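Local coordinates for ZmpA Glycopeptidase (Clostridium perfringens, PDB 6XSX), which probably cleaves glycosylated protein substrates as a glycopeptidase, this chain being the M60 catalytic module of a much longer multidomain metalloprotease, at residues K386-V391 and M411-E416; W356-Y361 and E404-H409. One frame throughout, in Å; residues are numbered along the deposited sequence.

Interaction 1. Residues K386-V391 and M411-E416; sequences KHNAWV and MDVWKE
The amide of Asn388 on helix 383-398 carries the polar part of this contact by gripping the chain that leads from Met411 into helix 415-421. Trp414 N, at the N-cap of that helix, donates to Asn388 OD1 over 3.0 Å; the bond is nearly straight, at 170°, and lies in the carbonyl plane on a lone pair. Asn388 ND2 donates to Asp412 O over 3.1 Å, the acceptor tilted somewhat from the amide plane. An asparagine suits the place because one small flat group can accept from one peptide group and donate to the carbonyl of the peptide just before it. Thr417 OG1 also bonds to OD1, and ND2 also reaches Glu384 O, so both ends of the amide have a second partner.

Stacking adds to the grip. The Trp414 indole lies on the Asn388 amide with the two planes only 15° apart, and ND2 sits 3.5 Å above the middle of the ring system.

The apolar part is centred on Met411. Its CG is anti to the backbone N (chi1 180°), which extends the chain toward the helix, and the bend at chi3 turns CE toward His387 and Trp390. Met411 SD meets His387 CB and, also at 3.6 Å, Val391 CG2, while Met411 CE lies 4.2 Å from Trp390 CE3. An unbranched, flexible thioether fits such uneven ground well. Farther along, Val391 CG2 and Val413 CG2 meet tip to tip at 4.1 Å, and Phe406 of helix 403-408 packs on both Val391 and Met411.

Backbone polar atoms of an irregular segment are thus satisfied by a buried side chain, beside an apolar cluster round Met411: a combination that would fix both the path of 411-414 and the start of the next helix.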
loop_
_atom_site.group_PDB
_atom_site.type_symbol
_atom_site.label_atom_id
_atom_site.label_comp_id
_atom_site.label_asym_id
_atom_site.label_seq_id
_atom_site.Cartn_x
_atom_site.Cartn_y
_atom_site.Cartn_z
ATOM N N LYS A 386 21.431 1.715 -8.140
ATOM C CA LYS A 386 20.425 1.474 -7.117
ATOM C C LYS A 386 20.215 -0.026 -6.903
ATOM O O LYS A 386 20.036 -0.480 -5.775
ATOM C CB LYS A 386 19.106 2.149 -7.502
ATOM C CG LYS A 386 19.170 3.670 -7.533
ATOM C CD LYS A 386 17.904 4.300 -8.033
ATOM C CE LYS A 386 17.960 5.810 -8.007
ATOM N NZ LYS A 386 16.690 6.387 -8.500
ATOM N N HIS A 387 20.210 -0.785 -7.999
ATOM C CA HIS A 387 20.100 -2.230 -7.911
ATOM C C HIS A 387 21.201 -2.768 -7.006
ATOM O O HIS A 387 20.928 -3.576 -6.120
ATOM C CB HIS A 387 20.150 -2.866 -9.303
ATOM C CG HIS A 387 18.902 -2.670 -10.097
ATOM N ND1 HIS A 387 17.654 -2.617 -9.509
ATOM C CD2 HIS A 387 18.700 -2.549 -11.426
ATOM C CE1 HIS A 387 16.736 -2.469 -10.444
ATOM N NE2 HIS A 387 17.352 -2.408 -11.622
ATOM N N ASN A 388 22.432 -2.286 -7.227
ATOM C CA ASN A 388 23.598 -2.757 -6.496
ATOM C C ASN A 388 23.467 -2.386 -5.024
ATOM O O ASN A 388 23.937 -3.120 -4.154
ATOM C CB ASN A 388 24.915 -2.276 -7.122
ATOM C CG ASN A 388 25.431 -3.209 -8.201
ATOM O OD1 ASN A 388 26.325 -4.015 -7.955
ATOM N ND2 ASN A 388 24.871 -3.123 -9.396
ATOM N N ALA A 389 22.812 -1.253 -4.751
ATOM C CA ALA A 389 22.595 -0.822 -3.377
ATOM C C ALA A 389 21.639 -1.776 -2.656
ATOM O O ALA A 389 21.824 -2.048 -1.474
ATOM C CB ALA A 389 22.123 0.613 -3.326
ATOM N N TRP A 390 20.622 -2.280 -3.371
ATOM C CA TRP A 390 19.689 -3.241 -2.796
ATOM C C TRP A 390 20.455 -4.472 -2.321
ATOM O O TRP A 390 20.173 -5.016 -1.251
ATOM C CB TRP A 390 18.641 -3.683 -3.818
ATOM C CG TRP A 390 17.665 -2.651 -4.288
ATOM C CD1 TRP A 390 17.446 -1.402 -3.779
ATOM C CD2 TRP A 390 16.711 -2.823 -5.352
ATOM N NE1 TRP A 390 16.442 -0.780 -4.474
ATOM C CE2 TRP A 390 15.973 -1.626 -5.443
ATOM C CE3 TRP A 390 16.419 -3.866 -6.240
ATOM C CZ2 TRP A 390 14.957 -1.447 -6.384
ATOM C CZ3 TRP A 390 15.415 -3.692 -7.169
ATOM C CH2 TRP A 390 14.700 -2.495 -7.242
ATOM N N VAL A 391 21.408 -4.919 -3.149
ATOM C CA VAL A 391 22.128 -6.150 -2.875
ATOM C C VAL A 391 22.910 -5.969 -1.578
ATOM O O VAL A 391 22.960 -6.870 -0.747
ATOM C CB VAL A 391 23.060 -6.533 -4.037
ATOM C CG1 VAL A 391 23.935 -7.730 -3.681
ATOM C CG2 VAL A 391 22.276 -6.796 -5.308
ATOM N N MET A 411 20.158 -9.654 -12.444
ATOM C CA MET A 411 20.726 -8.349 -12.149
ATOM C C MET A 411 22.243 -8.426 -12.306
ATOM O O MET A 411 22.843 -9.469 -12.044
ATOM C CB MET A 411 20.386 -7.921 -10.721
ATOM C CG MET A 411 20.960 -6.574 -10.362
ATOM S SD MET A 411 20.879 -6.288 -8.590
ATOM C CE MET A 411 19.102 -6.274 -8.356
ATOM N N ASP A 412 22.852 -7.311 -12.734
ATOM C CA ASP A 412 24.293 -7.247 -12.913
ATOM C C ASP A 412 24.922 -6.748 -11.618
ATOM O O ASP A 412 24.865 -5.559 -11.318
ATOM C CB ASP A 412 24.671 -6.353 -14.097
ATOM C CG ASP A 412 26.081 -6.566 -14.623
ATOM O OD1 ASP A 412 27.003 -6.816 -13.812
ATOM O OD2 ASP A 412 26.254 -6.476 -15.850
ATOM N N VAL A 413 25.526 -7.668 -10.862
ATOM C CA VAL A 413 26.133 -7.316 -9.591
ATOM C C VAL A 413 27.623 -7.082 -9.830
ATOM O O VAL A 413 28.288 -7.941 -10.403
ATOM C CB VAL A 413 25.866 -8.400 -8.530
ATOM C CG1 VAL A 413 26.566 -8.103 -7.218
ATOM C CG2 VAL A 413 24.377 -8.614 -8.308
ATOM N N TRP A 414 28.119 -5.916 -9.386
ATOM C CA TRP A 414 29.462 -5.445 -9.702
ATOM C C TRP A 414 30.486 -6.043 -8.745
ATOM O O TRP A 414 30.149 -6.432 -7.621
ATOM C CB TRP A 414 29.546 -3.914 -9.666
ATOM C CG TRP A 414 28.672 -3.222 -10.664
ATOM C CD1 TRP A 414 28.381 -3.642 -11.930
ATOM C CD2 TRP A 414 27.999 -1.962 -10.489
ATOM N NE1 TRP A 414 27.557 -2.739 -12.549
ATOM C CE2 TRP A 414 27.312 -1.695 -11.693
ATOM C CE3 TRP A 414 27.916 -1.033 -9.439
ATOM C CZ2 TRP A 414 26.550 -0.537 -11.874
ATOM C CZ3 TRP A 414 27.161 0.109 -9.617
ATOM C CH2 TRP A 414 26.492 0.351 -10.821
ATOM N N LYS A 415 31.743 -6.052 -9.211
ATOM C CA LYS A 415 32.867 -6.628 -8.492
ATOM C C LYS A 415 32.920 -6.069 -7.071
ATOM O O LYS A 415 33.034 -6.844 -6.123
ATOM C CB LYS A 415 34.173 -6.442 -9.273
ATOM N N GLU A 416 32.776 -4.742 -6.927
ATOM C CA GLU A 416 32.873 -4.094 -5.623
ATOM C C GLU A 416 31.704 -4.483 -4.706
ATOM O O GLU A 416 31.897 -4.666 -3.505
ATOM C CB GLU A 416 33.148 -2.586 -5.735
ATOM C CG GLU A 416 31.992 -1.751 -6.266
ATOM C CD GLU A 416 31.879 -1.590 -7.777
ATOM O OE1 GLU A 416 32.513 -2.384 -8.529
ATOM O OE2 GLU A 416 31.144 -0.665 -8.205
#

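Interaction 2. Residues W356-Y361 and E404-H409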
loop_
_atom_site.group_PDB
_atom_site.type_symbol
_atom_site.label_atom_id
_atom_site.label_comp_id
_atom_site.label_asym_id
_atom_site.label_seq_id
_atom_site.Cartn_x
_atom_site.Cartn_y
_atom_site.Cartn_z
ATOM N N TRP A 356 10.664 -9.670 -2.654
ATOM C CA TRP A 356 9.495 -10.361 -2.136
ATOM C C TRP A 356 9.889 -11.726 -1.564
ATOM O O TRP A 356 9.416 -12.122 -0.496
ATOM C CB TRP A 356 8.414 -10.469 -3.220
ATOM C CG TRP A 356 7.177 -11.178 -2.756
ATOM C CD1 TRP A 356 6.624 -12.305 -3.291
ATOM C CD2 TRP A 356 6.353 -10.822 -1.631
ATOM N NE1 TRP A 356 5.495 -12.653 -2.600
ATOM C CE2 TRP A 356 5.314 -11.775 -1.565
ATOM C CE3 TRP A 356 6.383 -9.793 -0.679
ATOM C CZ2 TRP A 356 4.321 -11.727 -0.584
ATOM C CZ3 TRP A 356 5.402 -9.750 0.296
ATOM C CH2 TRP A 356 4.385 -10.705 0.339
ATOM N N GLN A 357 10.765 -12.440 -2.284
ATOM C CA GLN A 357 11.254 -13.746 -1.862
ATOM C C GLN A 357 11.941 -13.664 -0.500
ATOM O O GLN A 357 11.728 -14.530 0.347
ATOM C CB GLN A 357 12.230 -14.323 -2.889
ATOM C CG GLN A 357 11.568 -14.735 -4.191
ATOM C CD GLN A 357 12.533 -15.427 -5.118
ATOM O OE1 GLN A 357 13.647 -14.959 -5.342
ATOM N NE2 GLN A 357 12.105 -16.555 -5.670
ATOM N N LEU A 358 12.789 -12.644 -0.309
ATOM C CA LEU A 358 13.472 -12.450 0.964
ATOM C C LEU A 358 12.457 -12.187 2.074
ATOM O O LEU A 358 12.687 -12.590 3.209
ATOM C CB LEU A 358 14.492 -11.308 0.860
ATOM C CG LEU A 358 15.647 -11.538 -0.119
ATOM C CD1 LEU A 358 16.533 -10.300 -0.245
ATOM C CD2 LEU A 358 16.480 -12.757 0.265
ATOM N N GLN A 359 11.334 -11.534 1.732
ATOM C CA GLN A 359 10.286 -11.206 2.690
ATOM C C GLN A 359 9.442 -12.444 3.003
ATOM O O GLN A 359 8.974 -12.612 4.126
ATOM C CB GLN A 359 9.410 -10.064 2.171
ATOM C CG GLN A 359 8.244 -9.701 3.083
ATOM C CD GLN A 359 8.665 -9.092 4.404
ATOM O OE1 GLN A 359 9.792 -8.635 4.576
ATOM N NE2 GLN A 359 7.761 -9.098 5.361
ATOM N N LEU A 360 9.255 -13.314 2.010
ATOM C CA LEU A 360 8.589 -14.588 2.254
ATOM C C LEU A 360 9.445 -15.415 3.219
ATOM O O LEU A 360 8.922 -16.066 4.120
ATOM C CB LEU A 360 8.394 -15.321 0.921
ATOM C CG LEU A 360 7.299 -14.776 -0.003
ATOM C CD1 LEU A 360 7.436 -15.382 -1.398
ATOM C CD2 LEU A 360 5.916 -15.098 0.546
ATOM N N TYR A 361 10.772 -15.365 3.034
ATOM C CA TYR A 361 11.709 -16.160 3.815
ATOM C C TYR A 361 11.743 -15.674 5.259
ATOM O O TYR A 361 11.772 -16.489 6.177
ATOM C CB TYR A 361 13.104 -16.147 3.183
ATOM C CG TYR A 361 14.179 -16.782 4.033
ATOM C CD1 TYR A 361 14.187 -18.149 4.276
ATOM C CD2 TYR A 361 15.178 -16.016 4.611
ATOM C CE1 TYR A 361 15.165 -18.743 5.058
ATOM C CE2 TYR A 361 16.165 -16.589 5.398
ATOM C CZ TYR A 361 16.161 -17.959 5.618
ATOM O OH TYR A 361 17.115 -18.535 6.403
ATOM N N GLU A 404 24.677 -13.667 -5.139
ATOM C CA GLU A 404 24.236 -14.746 -6.008
ATOM C C GLU A 404 22.716 -14.695 -6.195
ATOM O O GLU A 404 22.223 -14.824 -7.321
ATOM C CB GLU A 404 24.724 -16.101 -5.483
ATOM C CG GLU A 404 24.137 -17.275 -6.245
ATOM C CD GLU A 404 24.660 -18.637 -5.831
ATOM O OE1 GLU A 404 24.261 -19.635 -6.464
ATOM O OE2 GLU A 404 25.459 -18.696 -4.872
ATOM N N HIS A 405 21.982 -14.503 -5.087
ATOM C CA HIS A 405 20.525 -14.413 -5.094
ATOM C C HIS A 405 20.055 -13.416 -6.157
ATOM O O HIS A 405 19.206 -13.730 -6.992
ATOM C CB HIS A 405 20.012 -14.042 -3.686
ATOM C CG HIS A 405 18.533 -13.847 -3.605
ATOM N ND1 HIS A 405 17.644 -14.907 -3.594
ATOM C CD2 HIS A 405 17.783 -12.724 -3.537
ATOM C CE1 HIS A 405 16.410 -14.441 -3.528
ATOM N NE2 HIS A 405 16.468 -13.104 -3.482
ATOM N N PHE A 406 20.626 -12.210 -6.121
ATOM C CA PHE A 406 20.207 -11.150 -7.020
ATOM C C PHE A 406 20.712 -11.399 -8.442
ATOM O O PHE A 406 19.974 -11.168 -9.402
ATOM C CB PHE A 406 20.614 -9.786 -6.465
ATOM C CG PHE A 406 19.728 -9.259 -5.361
ATOM C CD1 PHE A 406 18.532 -8.619 -5.653
ATOM C CD2 PHE A 406 20.107 -9.372 -4.029
ATOM C CE1 PHE A 406 17.729 -8.119 -4.637
ATOM C CE2 PHE A 406 19.306 -8.871 -3.011
ATOM C CZ PHE A 406 18.116 -8.244 -3.318
ATOM N N GLU A 407 21.954 -11.886 -8.593
ATOM C CA GLU A 407 22.435 -12.127 -9.946
ATOM C C GLU A 407 21.663 -13.272 -10.613
ATOM O O GLU A 407 21.544 -13.295 -11.838
ATOM C CB GLU A 407 23.964 -12.085 -10.074
ATOM C CG GLU A 407 24.694 -13.360 -9.729
ATOM C CD GLU A 407 26.212 -13.232 -9.642
ATOM O OE1 GLU A 407 26.802 -13.922 -8.788
ATOM O OE2 GLU A 407 26.806 -12.447 -10.418
ATOM N N ARG A 408 21.060 -14.173 -9.815
ATOM C CA ARG A 408 20.280 -15.256 -10.402
ATOM C C ARG A 408 18.978 -14.728 -11.009
ATOM O O ARG A 408 18.404 -15.362 -11.885
ATOM C CB ARG A 408 20.028 -16.376 -9.392
ATOM C CG ARG A 408 21.241 -17.259 -9.143
ATOM C CD ARG A 408 20.835 -18.469 -8.331
ATOM N NE ARG A 408 21.936 -19.410 -8.259
ATOM C CZ ARG A 408 22.058 -20.494 -9.018
ATOM N NH1 ARG A 408 21.135 -20.796 -9.924
ATOM N NH2 ARG A 408 23.117 -21.271 -8.867
ATOM N N HIS A 409 18.521 -13.561 -10.542
ATOM C CA HIS A 409 17.331 -12.913 -11.078
ATOM C C HIS A 409 17.670 -12.115 -12.339
ATOM O O HIS A 409 16.779 -11.524 -12.960
ATOM C CB HIS A 409 16.686 -12.026 -10.004
ATOM C CG HIS A 409 15.843 -12.785 -9.036
ATOM N ND1 HIS A 409 14.488 -12.972 -9.230
ATOM C CD2 HIS A 409 16.153 -13.419 -7.882
ATOM C CE1 HIS A 409 13.996 -13.672 -8.227
ATOM N NE2 HIS A 409 14.998 -13.963 -7.387
#
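Leu358 and His405 reach toward each other from facing helices in the all-helical region of the M60 module. The axes of the segments 356-361 and 404-408 approach to 12.4 Å and make an angle of 134° between their N-to-C directions, closer to antiparallel than parallel, and at that separation long side chains must bridge the space. Leu358 CD2 lies over one face of the His405 imidazole, 4.0 Å from the ring centroid and 23° off the normal, a CH-pi contact toward the rim. The first torsion swings the imidazole away from the backbone nitrogen and out toward helix 347-361; its NE2 is bonded to Pro354 O, which fixes the ring's rotation.

Gln357 and His409 meet differently. The imidazole turns its edge to the amide, with the planes 83° apart, and His409 NE2 donates to Gln357 OE1 over 2.6 Å, a short but clearly bent bond. The oxygen lies near the ring plane, yet the donor stands above the carbonyl plane. Glutamine suits this site since its extended chain spans the distance, while Gln357 NE2 donates to Trp432 O and Ala434 O and so settles which end of the amide faces the histidine. The other branch of the leucine, Leu358 CD1, crosses to Phe406 CZ at 4.0 Å.

How the interactions relate
Both contacts are largely buried and share a neighbourhood, their centres about 13 Å apart. Helices 383-398, 403-408 and 415-421 follow one another in the chain, and interaction 1 joins the first to the chain leading into the third while interaction 2 sets the second against helix 347-361. They touch along helix 403-408, for example where Val413 CG2 lies 3.9 Å from Glu407 CB. Interaction 1 reaches nearer the surface, through exposed Asp412 and partly exposed Trp414, and relies on a side-chain amide bound to loop backbone; interaction 2 links side chain to side chain, through imidazoles, a leucine and one amide-histidine hydrogen bond, with no backbone bond between its segments.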